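Local coordinates for protein polyprenyl synthetase (Zymomonas mobilis subsp. mobilis, PDB 4KKM) that probably makes isoprenoid diphosphates by prenyl transfer, as a metal-dependent member of the farnesyl/geranylgeranyl diphosphate synthase family, at residues T29-V34 with R72-V77; Q36-L41 with A89-G94; F83-E88 with A219-Q224; V93-E98 with F146-E151. One frame throughout, in Å; residues are numbered along the deposited sequence.

Contact 1 (T29-V34 with R72-V77)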
loop_
_atom_site.group_PDB
_atom_site.type_symbol
_atom_site.label_atom_id
_atom_site.label_comp_id
_atom_site.label_asym_id
_atom_site.label_seq_id
_atom_site.Cartn_x
_atom_site.Cartn_y
_atom_site.Cartn_z
ATOM N N THR B 29 23.188 -10.033 20.068
ATOM C CA THR B 29 23.336 -8.631 20.437
ATOM C C THR B 29 22.745 -7.716 19.369
ATOM O O THR B 29 21.973 -6.806 19.678
ATOM C CB THR B 29 24.812 -8.263 20.689
ATOM O OG1 THR B 29 25.228 -8.799 21.950
ATOM C CG2 THR B 29 24.989 -6.754 20.713
ATOM N N MET B 30 23.096 -7.965 18.112
ATOM C CA MET B 30 22.537 -7.178 17.015
ATOM C C MET B 30 21.011 -7.275 16.990
ATOM O O MET B 30 20.323 -6.277 16.777
ATOM C CB MET B 30 23.132 -7.597 15.663
ATOM C CG MET B 30 22.499 -6.877 14.466
ATOM S SD MET B 30 23.199 -7.312 12.856
ATOM C CE MET B 30 24.479 -6.072 12.710
ATOM N N MET B 31 20.488 -8.473 17.232
ATOM C CA MET B 31 19.042 -8.692 17.210
ATOM C C MET B 31 18.321 -7.861 18.268
ATOM O O MET B 31 17.322 -7.201 17.974
ATOM C CB MET B 31 18.712 -10.180 17.377
ATOM C CG MET B 31 19.011 -11.020 16.149
ATOM S SD MET B 31 18.734 -12.788 16.375
ATOM C CE MET B 31 16.956 -12.832 16.588
ATOM N N GLU B 32 18.839 -7.883 19.491
ATOM C CA GLU B 32 18.250 -7.105 20.579
ATOM C C GLU B 32 18.332 -5.607 20.297
ATOM O O GLU B 32 17.417 -4.852 20.626
ATOM C CB GLU B 32 18.938 -7.438 21.907
ATOM C CG GLU B 32 18.808 -8.898 22.317
ATOM C CD GLU B 32 19.600 -9.235 23.570
ATOM O OE1 GLU B 32 20.434 -8.407 23.992
ATOM O OE2 GLU B 32 19.387 -10.331 24.133
ATOM N N GLN B 33 19.433 -5.182 19.685
ATOM C CA GLN B 33 19.609 -3.779 19.317
ATOM C C GLN B 33 18.637 -3.353 18.222
ATOM O O GLN B 33 17.990 -2.308 18.326
ATOM C CB GLN B 33 21.043 -3.518 18.863
ATOM C CG GLN B 33 21.931 -2.956 19.949
ATOM C CD GLN B 33 23.389 -3.346 19.777
ATOM O OE1 GLN B 33 23.871 -3.545 18.657
ATOM N NE2 GLN B 33 24.100 -3.465 20.894
ATOM N N VAL B 34 18.555 -4.155 17.165
ATOM C CA VAL B 34 17.638 -3.872 16.062
ATOM C C VAL B 34 16.197 -3.813 16.570
ATOM O O VAL B 34 15.430 -2.924 16.193
ATOM C CB VAL B 34 17.772 -4.923 14.941
ATOM C CG1 VAL B 34 16.666 -4.760 13.908
ATOM C CG2 VAL B 34 19.142 -4.823 14.275
ATOM N N ARG B 72 13.169 -9.168 9.266
ATOM C CA ARG B 72 13.352 -8.398 8.041
ATOM C C ARG B 72 14.197 -7.125 8.234
ATOM O O ARG B 72 15.118 -6.879 7.459
ATOM C CB ARG B 72 12.014 -8.166 7.321
ATOM C CG ARG B 72 11.465 -9.477 6.744
ATOM C CD ARG B 72 9.939 -9.508 6.635
ATOM N NE ARG B 72 9.464 -10.869 6.367
ATOM C CZ ARG B 72 9.291 -11.801 7.301
ATOM N NH1 ARG B 72 9.544 -11.532 8.577
ATOM N NH2 ARG B 72 8.863 -13.008 6.956
ATOM N N PRO B 73 13.903 -6.325 9.276
ATOM C CA PRO B 73 14.851 -5.250 9.604
ATOM C C PRO B 73 16.274 -5.757 9.842
ATOM O O PRO B 73 17.236 -5.108 9.421
ATOM C CB PRO B 73 14.270 -4.664 10.892
ATOM C CG PRO B 73 12.789 -4.853 10.726
ATOM C CD PRO B 73 12.632 -6.179 10.012
ATOM N N LEU B 74 16.403 -6.912 10.489
ATOM C CA LEU B 74 17.716 -7.478 10.780
ATOM C C LEU B 74 18.482 -7.776 9.490
ATOM O O LEU B 74 19.679 -7.504 9.391
ATOM C CB LEU B 74 17.577 -8.751 11.621
ATOM C CG LEU B 74 18.871 -9.513 11.911
ATOM C CD1 LEU B 74 19.786 -8.691 12.821
ATOM C CD2 LEU B 74 18.560 -10.881 12.513
ATOM N N LEU B 75 17.787 -8.335 8.504
ATOM C CA LEU B 75 18.402 -8.617 7.207
ATOM C C LEU B 75 18.841 -7.342 6.494
ATOM O O LEU B 75 19.909 -7.303 5.882
ATOM C CB LEU B 75 17.434 -9.398 6.314
ATOM C CG LEU B 75 17.234 -10.868 6.689
ATOM C CD1 LEU B 75 16.058 -11.456 5.919
ATOM C CD2 LEU B 75 18.512 -11.653 6.423
ATOM N N VAL B 76 18.008 -6.307 6.551
ATOM C CA VAL B 76 18.373 -5.024 5.962
ATOM C C VAL B 76 19.640 -4.477 6.617
ATOM O O VAL B 76 20.601 -4.117 5.931
ATOM C CB VAL B 76 17.240 -3.984 6.097
ATOM C CG1 VAL B 76 17.736 -2.605 5.667
ATOM C CG2 VAL B 76 16.033 -4.408 5.272
ATOM N N VAL B 77 19.635 -4.437 7.946
ATOM C CA VAL B 77 20.766 -3.914 8.710
ATOM C C VAL B 77 22.040 -4.713 8.420
ATOM O O VAL B 77 23.105 -4.136 8.175
ATOM C CB VAL B 77 20.469 -3.907 10.234
ATOM C CG1 VAL B 77 21.744 -3.671 11.033
ATOM C CG2 VAL B 77 19.402 -2.862 10.579
#

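Contact 2 (Q36-L41 with A89-G94)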
loop_
_atom_site.group_PDB
_atom_site.type_symbol
_atom_site.label_atom_id
_atom_site.label_comp_id
_atom_site.label_asym_id
_atom_site.label_seq_id
_atom_site.Cartn_x
_atom_site.Cartn_y
_atom_site.Cartn_z
ATOM N N GLN B 36 15.146 -2.985 19.566
ATOM C CA GLN B 36 14.955 -1.744 20.312
ATOM C C GLN B 36 14.855 -0.543 19.375
ATOM O O GLN B 36 14.027 0.344 19.573
ATOM C CB GLN B 36 16.093 -1.530 21.312
ATOM C CG GLN B 36 16.043 -2.454 22.522
ATOM C CD GLN B 36 17.014 -2.034 23.610
ATOM O OE1 GLN B 36 17.664 -0.991 23.511
ATOM N NE2 GLN B 36 17.119 -2.846 24.656
ATOM N N ASP B 37 15.697 -0.524 18.350
ATOM C CA ASP B 37 15.703 0.574 17.394
ATOM C C ASP B 37 14.405 0.637 16.589
ATOM O O ASP B 37 13.868 1.718 16.358
ATOM C CB ASP B 37 16.904 0.456 16.459
ATOM C CG ASP B 37 18.204 0.851 17.136
ATOM O OD1 ASP B 37 18.169 1.767 17.988
ATOM O OD2 ASP B 37 19.254 0.252 16.817
ATOM N N ILE B 38 13.916 -0.523 16.163
ATOM C CA ILE B 38 12.691 -0.584 15.369
ATOM C C ILE B 38 11.499 -0.145 16.212
ATOM O O ILE B 38 10.626 0.560 15.718
ATOM C CB ILE B 38 12.474 -1.988 14.742
ATOM C CG1 ILE B 38 13.539 -2.245 13.673
ATOM C CG2 ILE B 38 11.069 -2.118 14.120
ATOM C CD1 ILE B 38 13.506 -1.242 12.521
ATOM N N ASP B 39 11.482 -0.523 17.493
ATOM C CA ASP B 39 10.436 -0.039 18.408
ATOM C C ASP B 39 10.468 1.483 18.568
ATOM O O ASP B 39 9.422 2.144 18.526
ATOM C CB ASP B 39 10.530 -0.706 19.786
ATOM C CG ASP B 39 9.844 -2.063 19.831
ATOM O OD1 ASP B 39 9.139 -2.426 18.866
ATOM O OD2 ASP B 39 9.998 -2.769 20.846
ATOM N N ARG B 40 11.663 2.033 18.761
ATOM C CA ARG B 40 11.837 3.479 18.840
ATOM C C ARG B 40 11.339 4.171 17.575
ATOM O O ARG B 40 10.630 5.176 17.638
ATOM C CB ARG B 40 13.308 3.844 19.066
ATOM C CG ARG B 40 13.618 5.303 18.721
ATOM C CD ARG B 40 15.066 5.685 19.003
ATOM N NE ARG B 40 16.015 4.900 18.214
ATOM C CZ ARG B 40 16.391 5.199 16.974
ATOM N NH1 ARG B 40 15.899 6.270 16.366
ATOM N NH2 ARG B 40 17.260 4.426 16.342
ATOM N N LEU B 41 11.718 3.627 16.425
ATOM C CA LEU B 41 11.394 4.254 15.151
ATOM C C LEU B 41 9.887 4.245 14.858
ATOM O O LEU B 41 9.333 5.242 14.388
ATOM C CB LEU B 41 12.195 3.593 14.019
ATOM C CG LEU B 41 13.700 3.871 14.074
ATOM C CD1 LEU B 41 14.462 2.986 13.095
ATOM C CD2 LEU B 41 13.978 5.341 13.799
ATOM N N ALA B 89 19.822 5.207 8.499
ATOM C CA ALA B 89 19.123 5.084 7.226
ATOM C C ALA B 89 18.740 3.628 6.966
ATOM O O ALA B 89 17.602 3.337 6.596
ATOM C CB ALA B 89 19.985 5.612 6.101
ATOM N N ALA B 90 19.699 2.721 7.158
ATOM C CA ALA B 90 19.439 1.286 7.031
ATOM C C ALA B 90 18.283 0.852 7.931
ATOM O O ALA B 90 17.394 0.111 7.506
ATOM C CB ALA B 90 20.701 0.483 7.353
ATOM N N LEU B 91 18.288 1.332 9.171
ATOM C CA LEU B 91 17.206 1.026 10.100
ATOM C C LEU B 91 15.844 1.531 9.610
ATOM O O LEU B 91 14.827 0.864 9.803
ATOM C CB LEU B 91 17.510 1.588 11.492
ATOM C CG LEU B 91 18.494 0.781 12.346
ATOM C CD1 LEU B 91 18.975 1.614 13.533
ATOM C CD2 LEU B 91 17.844 -0.516 12.810
ATOM N N ARG B 92 15.819 2.703 8.984
ATOM C CA ARG B 92 14.559 3.251 8.468
ATOM C C ARG B 92 14.018 2.417 7.306
ATOM O O ARG B 92 12.806 2.239 7.163
ATOM C CB ARG B 92 14.728 4.711 8.033
ATOM C CG ARG B 92 15.052 5.675 9.172
ATOM C CD ARG B 92 14.744 7.121 8.790
ATOM N NE ARG B 92 13.320 7.281 8.512
ATOM C CZ ARG B 92 12.383 7.440 9.444
ATOM N NH1 ARG B 92 12.714 7.486 10.730
ATOM N NH2 ARG B 92 11.109 7.557 9.085
ATOM N N VAL B 93 14.919 1.920 6.468
ATOM C CA VAL B 93 14.519 0.988 5.416
ATOM C C VAL B 93 13.997 -0.288 6.073
ATOM O O VAL B 93 13.018 -0.877 5.615
ATOM C CB VAL B 93 15.686 0.682 4.444
ATOM C CG1 VAL B 93 15.306 -0.430 3.428
ATOM C CG2 VAL B 93 16.144 1.967 3.738
ATOM N N GLY B 94 14.643 -0.695 7.159
ATOM C CA GLY B 94 14.156 -1.808 7.951
ATOM C C GLY B 94 12.738 -1.544 8.440
ATOM O O GLY B 94 11.878 -2.422 8.360
HETATM O O HOH W 1 10.602 7.260 13.051
#

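Contact 3 (F83-E88 with A219-Q224)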
loop_
_atom_site.group_PDB
_atom_site.type_symbol
_atom_site.label_atom_id
_atom_site.label_comp_id
_atom_site.label_asym_id
_atom_site.label_seq_id
_atom_site.Cartn_x
_atom_site.Cartn_y
_atom_site.Cartn_z
ATOM N N PHE B 83 28.424 -2.851 3.222
ATOM C CA PHE B 83 28.920 -1.700 2.496
ATOM C C PHE B 83 28.982 -0.543 3.486
ATOM O O PHE B 83 28.846 -0.761 4.689
ATOM C CB PHE B 83 27.994 -1.450 1.308
ATOM C CG PHE B 83 27.593 -2.729 0.603
ATOM C CD1 PHE B 83 28.561 -3.540 0.034
ATOM C CD2 PHE B 83 26.267 -3.137 0.549
ATOM C CE1 PHE B 83 28.223 -4.727 -0.602
ATOM C CE2 PHE B 83 25.915 -4.329 -0.086
ATOM C CZ PHE B 83 26.895 -5.124 -0.660
ATOM N N ASN B 84 29.209 0.676 3.027
ATOM C CA ASN B 84 29.276 1.759 4.003
ATOM C C ASN B 84 27.993 2.562 4.036
ATOM O O ASN B 84 27.958 3.719 3.631
ATOM C CB ASN B 84 30.495 2.661 3.801
ATOM C CG ASN B 84 30.990 3.261 5.113
ATOM O OD1 ASN B 84 30.721 2.723 6.189
ATOM N ND2 ASN B 84 31.709 4.373 5.028
ATOM N N VAL B 85 26.932 1.923 4.516
ATOM C CA VAL B 85 25.630 2.555 4.580
ATOM C C VAL B 85 25.381 3.129 5.965
ATOM O O VAL B 85 25.642 2.471 6.972
ATOM C CB VAL B 85 24.521 1.549 4.229
ATOM C CG1 VAL B 85 23.158 2.214 4.290
ATOM C CG2 VAL B 85 24.787 0.962 2.851
ATOM N N ASP B 86 24.891 4.366 6.001
ATOM C CA ASP B 86 24.486 5.020 7.241
ATOM C C ASP B 86 23.547 4.113 8.022
ATOM O O ASP B 86 22.532 3.654 7.493
ATOM C CB ASP B 86 23.791 6.343 6.923
ATOM C CG ASP B 86 23.301 7.059 8.166
ATOM O OD1 ASP B 86 22.177 6.764 8.622
ATOM O OD2 ASP B 86 24.037 7.927 8.681
ATOM N N ARG B 87 23.893 3.848 9.278
ATOM C CA ARG B 87 23.163 2.866 10.080
ATOM C C ARG B 87 21.715 3.250 10.363
ATOM O O ARG B 87 20.830 2.398 10.340
ATOM C CB ARG B 87 23.903 2.572 11.387
ATOM C CG ARG B 87 25.108 1.664 11.214
ATOM C CD ARG B 87 25.903 1.548 12.504
ATOM N NE ARG B 87 27.074 0.687 12.353
ATOM C CZ ARG B 87 28.224 1.081 11.814
ATOM N NH1 ARG B 87 28.356 2.321 11.364
ATOM N NH2 ARG B 87 29.241 0.234 11.718
ATOM N N GLU B 88 21.468 4.528 10.637
ATOM C CA GLU B 88 20.102 4.972 10.903
ATOM C C GLU B 88 19.238 4.872 9.644
ATOM O O GLU B 88 18.067 4.498 9.710
ATOM C CB GLU B 88 20.090 6.398 11.472
ATOM C CG GLU B 88 18.697 6.930 11.835
ATOM C CD GLU B 88 18.147 6.373 13.150
ATOM O OE1 GLU B 88 18.781 5.481 13.753
ATOM O OE2 GLU B 88 17.071 6.837 13.585
ATOM N N ALA B 219 22.063 -3.860 -1.289
ATOM C CA ALA B 219 22.812 -3.622 -2.516
ATOM C C ALA B 219 22.500 -2.246 -3.093
ATOM O O ALA B 219 23.394 -1.541 -3.552
ATOM C CB ALA B 219 22.508 -4.706 -3.538
ATOM N N ILE B 220 21.224 -1.874 -3.062
ATOM C CA ILE B 220 20.775 -0.581 -3.567
ATOM C C ILE B 220 21.349 0.567 -2.729
ATOM O O ILE B 220 21.903 1.528 -3.273
ATOM C CB ILE B 220 19.228 -0.518 -3.616
ATOM C CG1 ILE B 220 18.699 -1.439 -4.719
ATOM C CG2 ILE B 220 18.735 0.908 -3.845
ATOM C CD1 ILE B 220 17.185 -1.650 -4.673
ATOM N N MET B 221 21.244 0.445 -1.407
ATOM C CA MET B 221 21.768 1.458 -0.495
ATOM C C MET B 221 23.285 1.557 -0.617
ATOM O O MET B 221 23.871 2.608 -0.357
ATOM C CB MET B 221 21.358 1.168 0.959
ATOM C CG MET B 221 19.857 1.356 1.258
ATOM S SD MET B 221 19.376 3.093 1.388
ATOM C CE MET B 221 20.008 3.479 3.018
ATOM N N GLY B 222 23.918 0.464 -1.032
ATOM C CA GLY B 222 25.362 0.430 -1.162
ATOM C C GLY B 222 25.875 0.751 -2.555
ATOM O O GLY B 222 27.075 0.641 -2.809
ATOM N N ARG B 223 24.968 1.135 -3.452
ATOM C CA ARG B 223 25.289 1.423 -4.856
ATOM C C ARG B 223 26.105 0.306 -5.493
ATOM O O ARG B 223 27.092 0.570 -6.172
ATOM C CB ARG B 223 26.055 2.751 -5.016
ATOM C CG ARG B 223 25.405 3.984 -4.414
ATOM C CD ARG B 223 23.888 3.954 -4.521
ATOM N NE ARG B 223 23.365 4.157 -5.874
ATOM C CZ ARG B 223 22.410 3.413 -6.435
ATOM N NH1 ARG B 223 21.876 2.385 -5.775
ATOM N NH2 ARG B 223 21.993 3.691 -7.665
ATOM N N GLN B 224 25.693 -0.936 -5.268
ATOM C CA GLN B 224 26.464 -2.088 -5.724
ATOM C C GLN B 224 26.102 -2.526 -7.143
ATOM O O GLN B 224 25.001 -2.256 -7.624
ATOM C CB GLN B 224 26.299 -3.249 -4.737
ATOM C CG GLN B 224 26.835 -2.927 -3.354
ATOM C CD GLN B 224 28.336 -2.714 -3.370
ATOM O OE1 GLN B 224 29.087 -3.603 -3.760
ATOM N NE2 GLN B 224 28.774 -1.526 -2.970
#

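Contact 4 (V93-E98 with F146-E151)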
loop_
_atom_site.group_PDB
_atom_site.type_symbol
_atom_site.label_atom_id
_atom_site.label_comp_id
_atom_site.label_asym_id
_atom_site.label_seq_id
_atom_site.Cartn_x
_atom_site.Cartn_y
_atom_site.Cartn_z
ATOM N N VAL B 93 14.919 1.920 6.468
ATOM C CA VAL B 93 14.519 0.988 5.416
ATOM C C VAL B 93 13.997 -0.288 6.073
ATOM O O VAL B 93 13.018 -0.877 5.615
ATOM C CB VAL B 93 15.686 0.682 4.444
ATOM C CG1 VAL B 93 15.306 -0.430 3.428
ATOM C CG2 VAL B 93 16.144 1.967 3.738
ATOM N N GLY B 94 14.643 -0.695 7.159
ATOM C CA GLY B 94 14.156 -1.808 7.951
ATOM C C GLY B 94 12.738 -1.544 8.440
ATOM O O GLY B 94 11.878 -2.422 8.360
ATOM N N MET B 95 12.476 -0.337 8.932
ATOM C CA MET B 95 11.114 -0.007 9.363
ATOM C C MET B 95 10.122 -0.138 8.211
ATOM O O MET B 95 9.025 -0.670 8.385
ATOM C CB MET B 95 11.015 1.396 9.973
ATOM C CG MET B 95 9.575 1.805 10.304
ATOM S SD MET B 95 9.436 3.232 11.408
ATOM C CE MET B 95 10.406 4.450 10.517
ATOM N N ALA B 96 10.518 0.349 7.036
ATOM C CA ALA B 96 9.656 0.301 5.857
ATOM C C ALA B 96 9.247 -1.127 5.488
ATOM O O ALA B 96 8.073 -1.380 5.224
ATOM C CB ALA B 96 10.329 0.992 4.666
ATOM N N ILE B 97 10.202 -2.060 5.462
ATOM C CA ILE B 97 9.866 -3.439 5.103
ATOM C C ILE B 97 9.025 -4.064 6.209
ATOM O O ILE B 97 8.138 -4.884 5.952
ATOM C CB ILE B 97 11.125 -4.319 4.759
ATOM C CG1 ILE B 97 10.710 -5.706 4.243
ATOM C CG2 ILE B 97 12.060 -4.464 5.958
ATOM C CD1 ILE B 97 9.833 -5.650 3.001
ATOM N N GLU B 98 9.284 -3.647 7.442
ATOM C CA GLU B 98 8.534 -4.173 8.576
ATOM C C GLU B 98 7.091 -3.671 8.538
ATOM O O GLU B 98 6.186 -4.348 9.014
ATOM C CB GLU B 98 9.225 -3.820 9.902
ATOM C CG GLU B 98 8.634 -4.495 11.140
ATOM C CD GLU B 98 8.899 -5.999 11.229
ATOM O OE1 GLU B 98 9.456 -6.600 10.282
ATOM O OE2 GLU B 98 8.531 -6.591 12.265
ATOM N N PHE B 146 5.744 3.214 2.052
ATOM C CA PHE B 146 6.183 3.973 0.883
ATOM C C PHE B 146 6.485 5.421 1.237
ATOM O O PHE B 146 7.406 6.024 0.672
ATOM C CB PHE B 146 5.167 3.853 -0.258
ATOM C CG PHE B 146 5.048 2.458 -0.786
ATOM C CD1 PHE B 146 6.002 1.951 -1.661
ATOM C CD2 PHE B 146 4.017 1.631 -0.371
ATOM C CE1 PHE B 146 5.915 0.647 -2.127
ATOM C CE2 PHE B 146 3.926 0.328 -0.832
ATOM C CZ PHE B 146 4.874 -0.164 -1.716
ATOM N N GLU B 147 5.729 5.972 2.185
ATOM C CA GLU B 147 6.045 7.297 2.709
ATOM C C GLU B 147 7.451 7.315 3.298
ATOM O O GLU B 147 8.227 8.236 3.038
ATOM C CB GLU B 147 5.032 7.757 3.770
ATOM C CG GLU B 147 5.246 9.219 4.170
ATOM C CD GLU B 147 4.308 9.694 5.264
ATOM O OE1 GLU B 147 3.313 8.995 5.551
ATOM O OE2 GLU B 147 4.568 10.774 5.838
ATOM N N ILE B 148 7.779 6.290 4.081
ATOM C CA ILE B 148 9.092 6.210 4.727
ATOM C C ILE B 148 10.217 6.159 3.695
ATOM O O ILE B 148 11.205 6.893 3.801
ATOM C CB ILE B 148 9.194 4.972 5.653
ATOM C CG1 ILE B 148 8.252 5.104 6.855
ATOM C CG2 ILE B 148 10.635 4.760 6.133
ATOM C CD1 ILE B 148 8.003 3.779 7.567
ATOM N N LEU B 149 10.063 5.305 2.688
ATOM C CA LEU B 149 11.102 5.142 1.670
ATOM C C LEU B 149 11.312 6.388 0.816
ATOM O O LEU B 149 12.385 6.582 0.241
ATOM C CB LEU B 149 10.792 3.959 0.753
ATOM C CG LEU B 149 10.971 2.558 1.338
ATOM C CD1 LEU B 149 10.689 1.511 0.270
ATOM C CD2 LEU B 149 12.389 2.397 1.890
ATOM N N SER B 150 10.286 7.225 0.727
ATOM C CA SER B 150 10.345 8.397 -0.140
ATOM C C SER B 150 11.183 9.534 0.451
ATOM O O SER B 150 11.686 10.384 -0.283
ATOM C CB SER B 150 8.933 8.905 -0.451
ATOM O OG SER B 150 8.397 9.600 0.661
ATOM N N GLU B 151 11.333 9.543 1.772
ATOM C CA GLU B 151 11.980 10.658 2.472
ATOM C C GLU B 151 13.496 10.744 2.279
ATOM O O GLU B 151 14.185 9.733 2.146
ATOM C CB GLU B 151 11.652 10.616 3.964
ATOM C CG GLU B 151 10.174 10.697 4.275
ATOM C CD GLU B 151 9.911 10.848 5.758
ATOM O OE1 GLU B 151 10.768 10.421 6.558
ATOM O OE2 GLU B 151 8.858 11.408 6.123
#

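Contact 1 (T29-V34 with R72-V77)
The pyrrolidine ring of Pro73, puckered rather than flat, is the only ring in the contact, and Val34 CG1 meets it at Pro73 CB, 3.9 Å away. Farther round the same ring, Pro73 CG and CD turn to the backbone of Gly94 and the carboxylate of Glu98, both on helix 87-109. No aromatic or amide plane takes part in the remainder, which is aliphatic and sulfur packing between two helix segments whose axes come within 9.9 Å at 113°. Leu74 has the largest share. Its CD1 is touched by both CG and SD of Met30, each at 3.7 Å, while its CD2 takes Met31 CG at the same distance of 3.7 Å, so the isobutyl fork is straddled by two successive methionines. Met30 runs extended with CG trans to the backbone N (chi1 176°), then bends at chi3, which carries CE on to Val77 CG1, 4.0 Å away. Val34 completes the patch from one turn farther along: its CG2 rests about equally on Leu74 CD1 and on Val77 CG2, at 4.2 Å. Helix 24-45 thus packs across helix 71-80, with helix 306-314 adding Tyr307 on Met30, Tyr314 on Met31 and Ile311 on Leu74, and helix 87-109 touching Val77 through Leu91, while Leu75 faces helices 208-221 and 226-253.

Contact 2 (Q36-L41 with A89-G94)
Leu91 of helix 87-109 fits against Asp37, Ile38 and Leu41 of helix 24-45, a steep helix-on-helix crossing (73° between the segment axes) within the all-helical isoprenoid synthase fold. The buried part is mainly aliphatic. Leu41 CD1 sits 3.7 Å from Leu91 CB, the two side chains meeting at about a right angle, and Ile38 CD1 reaches the backbone at Leu91 O, also 3.7 Å. With chi1 and chi2 both near -60°, the ethyl arm of Ile38 is folded onto this turn, next to the backbone of Gly94. The more exposed side is charged, though no less close. There the methyl Leu91 CD1 lies against the carboxylate of Asp37, 3.6 Å from OD2, and at the edge of the Arg40 guanidinium. Arg40 NH2 makes a nearly straight salt-bridge hydrogen bond of 3.3 Å to Asp37 OD1, arriving well above the carboxylate plane; the stronger grip on this arginine comes from Glu88, which pairs with its NH1. With an alanine at Asp37, Arg40 would probably lose one of its two acidic mates and Leu91 CD1 the carboxylate that covers it, keeping only the CB contact. At the other end Arg92, whose NH2 is held by Gln45 OE1, bends at chi3 and brings NH1 to a water at 3.1 Å; that water in turn donates to Leu41 O at 2.7 Å.

Contact 3 (F83-E88 with A219-Q224)
Phe83 and Val85, in the turn leading into helix 87-109, pack on a Schellman motif that ends helix 208-221. Backbone hydrogen bonds define the motif: Gln224 N reaches back to Ala219 O and Arg223 N to Ile220 O, with Arg223 at positive phi. The side chain of Arg223 reinforces it, NH1 meeting Ile220 O at 2.6 Å in the carbonyl plane, so this oxygen accepts twice from one residue; its NH2 forms a salt bridge with Glu163. The stacking contact is the one between Phe83 and Gln224. Ring and amide are only 10° from parallel, and Gln224 CG stands 3.5 Å from the Phe83 ring centroid, close to the normal, in a CH-pi contact. Gln224 CD follows over the same face, 3.4 Å from Phe83 CE1. The lack of a side chain at Gly222 lets the ring close in, with its CD2 4.1 Å from Gly222 CA. Apolar packing continues at Val85, whose CG1, trans to its own N, lies 3.6 Å from Met221 CE; the doubly bent methionine crosses it at about a right angle. Helix 226-253 also backs Phe83, through Ile228 and Leu232. Replacing Phe83 by an alanine would probably open a gap against Gly222 and leave the Gln224 amide without the ring that it lies on. That amide is otherwise fixed by its NE2, which bonds Gly222 O at 2.8 Å from well above the carbonyl plane.

Contact 4 (V93-E98 with F146-E151)
Met95 holds CG trans to its backbone N (chi1 174°) and bends at chi3, which wraps the chain round the end of Ile148: CD1 of the isoleucine has Met95 CG at 3.7 Å and Met95 CE at 3.9 Å. Ile148 keeps its CG1 trans to the carbonyl carbon (chi1 -67°), sending that arm out to the methionine, while its other branch, CG2, drops to Ala96 CB at 4.1 Å. The small Ala96 is the point where the backbones come nearest. Its methyl enters between Ile148 and Leu149, with Leu149 CD2 3.7 Å away; the same CD2 also touches Val93 CG2 at 4.2 Å. All five residues are buried, and every contact is between apolar groups. Where helix 131-150 ends, Ser150 OG turns back to Glu147 O at 2.7 Å, bonding the oxygen that its own N also uses. One turn earlier on the helix, Phe146 stacks on Phe146 of the second subunit, so helix 131-150 lies between helix 87-109 and the dimer partner. Close antiparallel packing (161°) of this kind belongs to the helical bundle of the isoprenoid synthase fold, whose helix 87-109 farther on carries Asp108, a calcium ligand.

Helix 87-109 runs through contacts 2, 3 and 4, and helix 24-45 through contacts 1 and 2, whose centres lie only about 9 Å apart. Contacts 2 and 4 are the buried ones and share Val93 and Gly94; contacts 1 and 3 are partly buried, and contact 3 is the farthest of the four from the chain's centre. Chemistry follows position: contacts 1 and 4 are apolar throughout, contact 2 adds charged side chains and a bridging water, and contact 3 relies on a ring-amide stack beside a helix end. Glu88 ties contact 3 to contact 2 through Arg40, and Pro73 of contact 1 packs against Ile38 of contact 2.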